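PDB 4UQW: protein CLPV1 from Pseudomonas aeruginosa, which is the ATPase of a type VI secretion system and probably disassembles the contracted TssB-TssC sheath, the fragment here being its N-terminal domain. Local coordinates for residues Arg115-Lys125 with Leu143-Phe152. Residues are numbered along the deposited sequence; the frame is centred on the assembly and turned at random. Where two conformers were deposited one is given.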
loop_
_atom_site.group_PDB
_atom_site.type_symbol
_atom_site.label_atom_id
_atom_site.label_comp_id
_atom_site.label_asym_id
_atom_site.label_seq_id
_atom_site.Cartn_x
_atom_site.Cartn_y
_atom_site.Cartn_z
ATOM N N ARG A 115 9.121 -3.719 -0.811
ATOM C CA ARG A 115 8.195 -4.208 -1.822
ATOM C C ARG A 115 6.780 -4.135 -1.281
ATOM O O ARG A 115 6.538 -3.989 -0.066
ATOM C CB ARG A 115 8.550 -5.650 -2.236
ATOM C CG ARG A 115 8.625 -6.665 -1.062
ATOM C CD ARG A 115 9.339 -7.971 -1.497
ATOM N NE ARG A 115 8.591 -8.644 -2.547
ATOM C CZ ARG A 115 9.094 -9.686 -3.201
ATOM N NH1 ARG A 115 10.347 -10.106 -2.926
ATOM N NH2 ARG A 115 8.359 -10.295 -4.111
ATOM N N THR A 116 5.809 -4.284 -2.161
ATOM C CA THR A 116 4.436 -4.075 -1.670
ATOM C C THR A 116 4.000 -5.148 -0.671
ATOM O O THR A 116 3.176 -4.847 0.214
ATOM C CB THR A 116 3.389 -3.940 -2.817
ATOM O OG1 THR A 116 3.275 -5.153 -3.550
ATOM C CG2 THR A 116 3.784 -2.793 -3.756
ATOM N N GLY A 117 4.609 -6.336 -0.675
ATOM C CA GLY A 117 4.197 -7.329 0.293
ATOM C C GLY A 117 4.686 -6.925 1.674
ATOM O O GLY A 117 4.036 -7.257 2.675
ATOM N N TYR A 118 5.813 -6.193 1.754
ATOM C CA TYR A 118 6.229 -5.698 3.079
ATOM C C TYR A 118 5.326 -4.560 3.543
ATOM O O TYR A 118 5.127 -4.398 4.753
ATOM C CB TYR A 118 7.681 -5.189 3.053
ATOM C CG TYR A 118 8.695 -6.219 2.630
ATOM C CD1 TYR A 118 8.430 -7.563 2.643
ATOM C CD2 TYR A 118 9.945 -5.787 2.194
ATOM C CE1 TYR A 118 9.402 -8.508 2.260
ATOM C CE2 TYR A 118 10.936 -6.707 1.804
ATOM C CZ TYR A 118 10.642 -8.045 1.817
ATOM O OH TYR A 118 11.576 -8.967 1.366
ATOM N N LEU A 119 4.797 -3.751 2.615
ATOM C CA LEU A 119 3.801 -2.761 3.004
ATOM C C LEU A 119 2.566 -3.437 3.601
ATOM O O LEU A 119 2.046 -2.988 4.622
ATOM C CB LEU A 119 3.317 -1.900 1.827
ATOM C CG LEU A 119 4.397 -1.117 1.107
ATOM C CD1 LEU A 119 3.802 -0.547 -0.204
ATOM C CD2 LEU A 119 4.873 0.070 1.973
ATOM N N VAL A 120 2.128 -4.544 3.004
ATOM C CA VAL A 120 0.973 -5.242 3.566
ATOM C C VAL A 120 1.275 -5.756 4.974
ATOM O O VAL A 120 0.453 -5.575 5.875
ATOM C CB VAL A 120 0.583 -6.411 2.631
ATOM C CG1 VAL A 120 -0.541 -7.254 3.250
ATOM C CG2 VAL A 120 0.065 -5.833 1.310
ATOM N N ILE A 121 2.446 -6.377 5.201
ATOM C CA ILE A 121 2.772 -6.876 6.515
ATOM C C ILE A 121 2.839 -5.726 7.509
ATOM O O ILE A 121 2.275 -5.823 8.616
ATOM C CB ILE A 121 4.121 -7.619 6.492
ATOM C CG1 ILE A 121 3.930 -8.949 5.748
ATOM C CG2 ILE A 121 4.653 -7.861 7.927
ATOM C CD1 ILE A 121 5.282 -9.603 5.353
ATOM N N GLY A 122 3.489 -4.625 7.146
ATOM C CA GLY A 122 3.625 -3.523 8.097
ATOM C C GLY A 122 2.242 -2.952 8.476
ATOM O O GLY A 122 1.985 -2.579 9.639
ATOM N N ILE A 123 1.362 -2.835 7.480
ATOM C CA ILE A 123 -0.011 -2.401 7.765
ATOM C C ILE A 123 -0.745 -3.358 8.705
ATOM O O ILE A 123 -1.398 -2.937 9.652
ATOM C CB ILE A 123 -0.760 -2.219 6.396
ATOM C CG1 ILE A 123 -0.263 -0.960 5.669
ATOM C CG2 ILE A 123 -2.314 -2.151 6.586
ATOM C CD1 ILE A 123 -0.683 -0.891 4.148
ATOM N N LEU A 124 -0.651 -4.655 8.432
ATOM C CA LEU A 124 -1.380 -5.604 9.274
ATOM C C LEU A 124 -0.889 -5.624 10.703
ATOM O O LEU A 124 -1.657 -5.925 11.633
ATOM C CB LEU A 124 -1.304 -7.041 8.698
ATOM C CG LEU A 124 -2.013 -7.218 7.346
ATOM C CD1 LEU A 124 -1.672 -8.586 6.728
ATOM C CD2 LEU A 124 -3.530 -6.997 7.497
ATOM N N LYS A 125 0.381 -5.295 10.902
ATOM C CA LYS A 125 0.958 -5.271 12.243
ATOM C C LYS A 125 0.750 -3.996 13.021
ATOM O O LYS A 125 1.191 -3.912 14.168
ATOM C CB LYS A 125 2.443 -5.546 12.149
ATOM C CG LYS A 125 2.796 -6.936 11.687
ATOM C CD LYS A 125 2.406 -8.017 12.703
ATOM C CE LYS A 125 3.288 -7.984 13.973
ATOM N NZ LYS A 125 2.887 -9.134 14.882
ATOM N N LEU A 143 -6.841 -11.501 5.272
ATOM C CA LEU A 143 -5.385 -11.625 5.362
ATOM C C LEU A 143 -4.965 -12.112 6.721
ATOM O O LEU A 143 -5.492 -11.686 7.741
ATOM C CB LEU A 143 -4.695 -10.303 5.088
ATOM C CG LEU A 143 -4.936 -9.710 3.710
ATOM C CD1 LEU A 143 -4.304 -8.351 3.687
ATOM C CD2 LEU A 143 -4.344 -10.626 2.666
ATOM N N LYS A 144 -3.965 -12.967 6.736
ATOM C CA LYS A 144 -3.499 -13.522 8.009
ATOM C C LYS A 144 -2.035 -13.226 8.108
ATOM O O LYS A 144 -1.241 -13.866 7.416
ATOM C CB LYS A 144 -3.732 -15.056 8.086
ATOM C CG LYS A 144 -5.221 -15.506 8.044
ATOM C CD LYS A 144 -6.045 -14.746 9.063
ATOM C CE LYS A 144 -7.557 -14.851 8.792
ATOM N NZ LYS A 144 -8.305 -13.643 9.284
ATOM N N VAL A 145 -1.656 -12.248 8.932
ATOM C CA VAL A 145 -0.255 -11.814 8.901
ATOM C C VAL A 145 0.713 -12.921 9.336
ATOM O O VAL A 145 1.869 -12.918 8.905
ATOM C CB VAL A 145 -0.072 -10.508 9.743
ATOM C CG1 VAL A 145 -0.196 -10.770 11.249
ATOM C CG2 VAL A 145 1.308 -9.837 9.441
ATOM N N GLU A 146 0.289 -13.858 10.187
ATOM C CA GLU A 146 1.175 -14.934 10.586
ATOM C C GLU A 146 1.551 -15.816 9.401
ATOM O O GLU A 146 2.700 -16.278 9.281
ATOM C CB GLU A 146 0.502 -15.803 11.678
ATOM C CG GLU A 146 0.060 -15.066 12.940
ATOM C CD GLU A 146 1.165 -14.233 13.575
ATOM O OE1 GLU A 146 2.342 -14.662 13.527
ATOM O OE2 GLU A 146 0.848 -13.150 14.128
ATOM N N ALA A 147 0.599 -16.012 8.488
ATOM C CA ALA A 147 0.837 -16.816 7.296
ATOM C C ALA A 147 1.719 -16.043 6.336
ATOM O O ALA A 147 2.646 -16.568 5.717
ATOM C CB ALA A 147 -0.490 -17.189 6.632
ATOM N N LEU A 148 1.431 -14.755 6.194
ATOM C CA LEU A 148 2.169 -13.948 5.267
ATOM C C LEU A 148 3.646 -13.774 5.677
ATOM O O LEU A 148 4.509 -13.709 4.815
ATOM C CB LEU A 148 1.457 -12.584 5.138
ATOM C CG LEU A 148 1.895 -11.637 4.052
ATOM C CD1 LEU A 148 1.893 -12.329 2.695
ATOM C CD2 LEU A 148 0.923 -10.428 4.067
ATOM N N THR A 149 3.933 -13.688 6.978
ATOM C CA THR A 149 5.323 -13.564 7.397
ATOM C C THR A 149 6.031 -14.930 7.331
ATOM O O THR A 149 7.180 -15.017 6.905
ATOM C CB THR A 149 5.453 -12.966 8.824
ATOM O OG1 THR A 149 4.729 -13.780 9.778
ATOM C CG2 THR A 149 4.919 -11.526 8.851
ATOM N N GLU A 150 5.373 -16.000 7.742
ATOM C CA GLU A 150 6.061 -17.280 7.756
ATOM C C GLU A 150 6.192 -17.904 6.380
ATOM O O GLU A 150 7.093 -18.731 6.152
ATOM C CB GLU A 150 5.318 -18.203 8.709
ATOM C CG GLU A 150 5.393 -17.701 10.137
ATOM C CD GLU A 150 6.501 -18.387 10.932
ATOM O OE1 GLU A 150 6.796 -19.575 10.645
ATOM O OE2 GLU A 150 7.087 -17.735 11.828
ATOM N N ARG A 151 5.278 -17.553 5.475
ATOM C CA ARG A 151 5.164 -18.229 4.179
ATOM C C ARG A 151 5.201 -17.178 3.039
ATOM O O ARG A 151 4.555 -17.352 2.016
ATOM C CB ARG A 151 3.877 -19.075 4.122
ATOM C CG ARG A 151 3.960 -20.222 5.177
ATOM C CD ARG A 151 2.865 -21.291 5.066
ATOM N NE ARG A 151 1.545 -20.744 5.326
ATOM C CZ ARG A 151 0.473 -20.990 4.574
ATOM N NH1 ARG A 151 0.572 -21.798 3.517
ATOM N NH2 ARG A 151 -0.702 -20.436 4.878
ATOM N N PHE A 152 5.975 -16.123 3.276
ATOM C CA PHE A 152 5.982 -14.973 2.357
ATOM C C PHE A 152 6.237 -15.411 0.904
ATOM O O PHE A 152 5.525 -14.973 -0.034
ATOM C CB PHE A 152 7.047 -13.969 2.803
ATOM C CG PHE A 152 7.002 -12.681 2.011
ATOM C CD1 PHE A 152 6.047 -11.687 2.285
ATOM C CD2 PHE A 152 7.890 -12.489 0.952
ATOM C CE1 PHE A 152 5.998 -10.474 1.516
ATOM C CE2 PHE A 152 7.845 -11.316 0.173
ATOM C CZ PHE A 152 6.914 -10.309 0.437
#
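Phe152 reaches across to the first turn of helix 116-124, its CG anti to its own backbone N (chi1 -173°), and lays its ring against Tyr118, with its rim turned to Arg115 and Gly117. One face of the ring receives Tyr118, whose CE1 lies 3.6 Å from Phe152 CZ, the two planes inclined at 38°. Gly117, lacking a side chain, lets the ring edge come up to the backbone, with Phe152 CE1 3.8 Å from Gly117 CA. The Arg115 guanidinium stands almost upright to the ring, planes 86° apart, its NE near the ring edge and in a salt bridge with Asp54. Arg115 CG meanwhile rests over the centre of the Tyr118 ring. In the mainly helical Clp N-terminal domain, helices 116-124 and 145-150 run roughly antiparallel here, their axes coming to 10.2 Å at the closest approach. Ile121 is the knob in a hole formed by Val145, Leu148, Thr149 and Phe152: CG2 meets Thr149 CG2 at 3.8 Å, and CD1 turns to Phe152; Leu148 is modelled in two conformers, in one of which its CD2 meets Ile121 CG1. The Thr149 hydroxyl faces back to its own helix, donating to Val145 O. Further along, Leu124 lays CB against Val145 CB (3.8 Å) and CD1 against Leu143 CB, while Val120 CG1 touches Leu143 CD1 at 3.9 Å. At the solvent-exposed end Lys125, bent at chi2 and chi3, curls its CD over Val145 CG2.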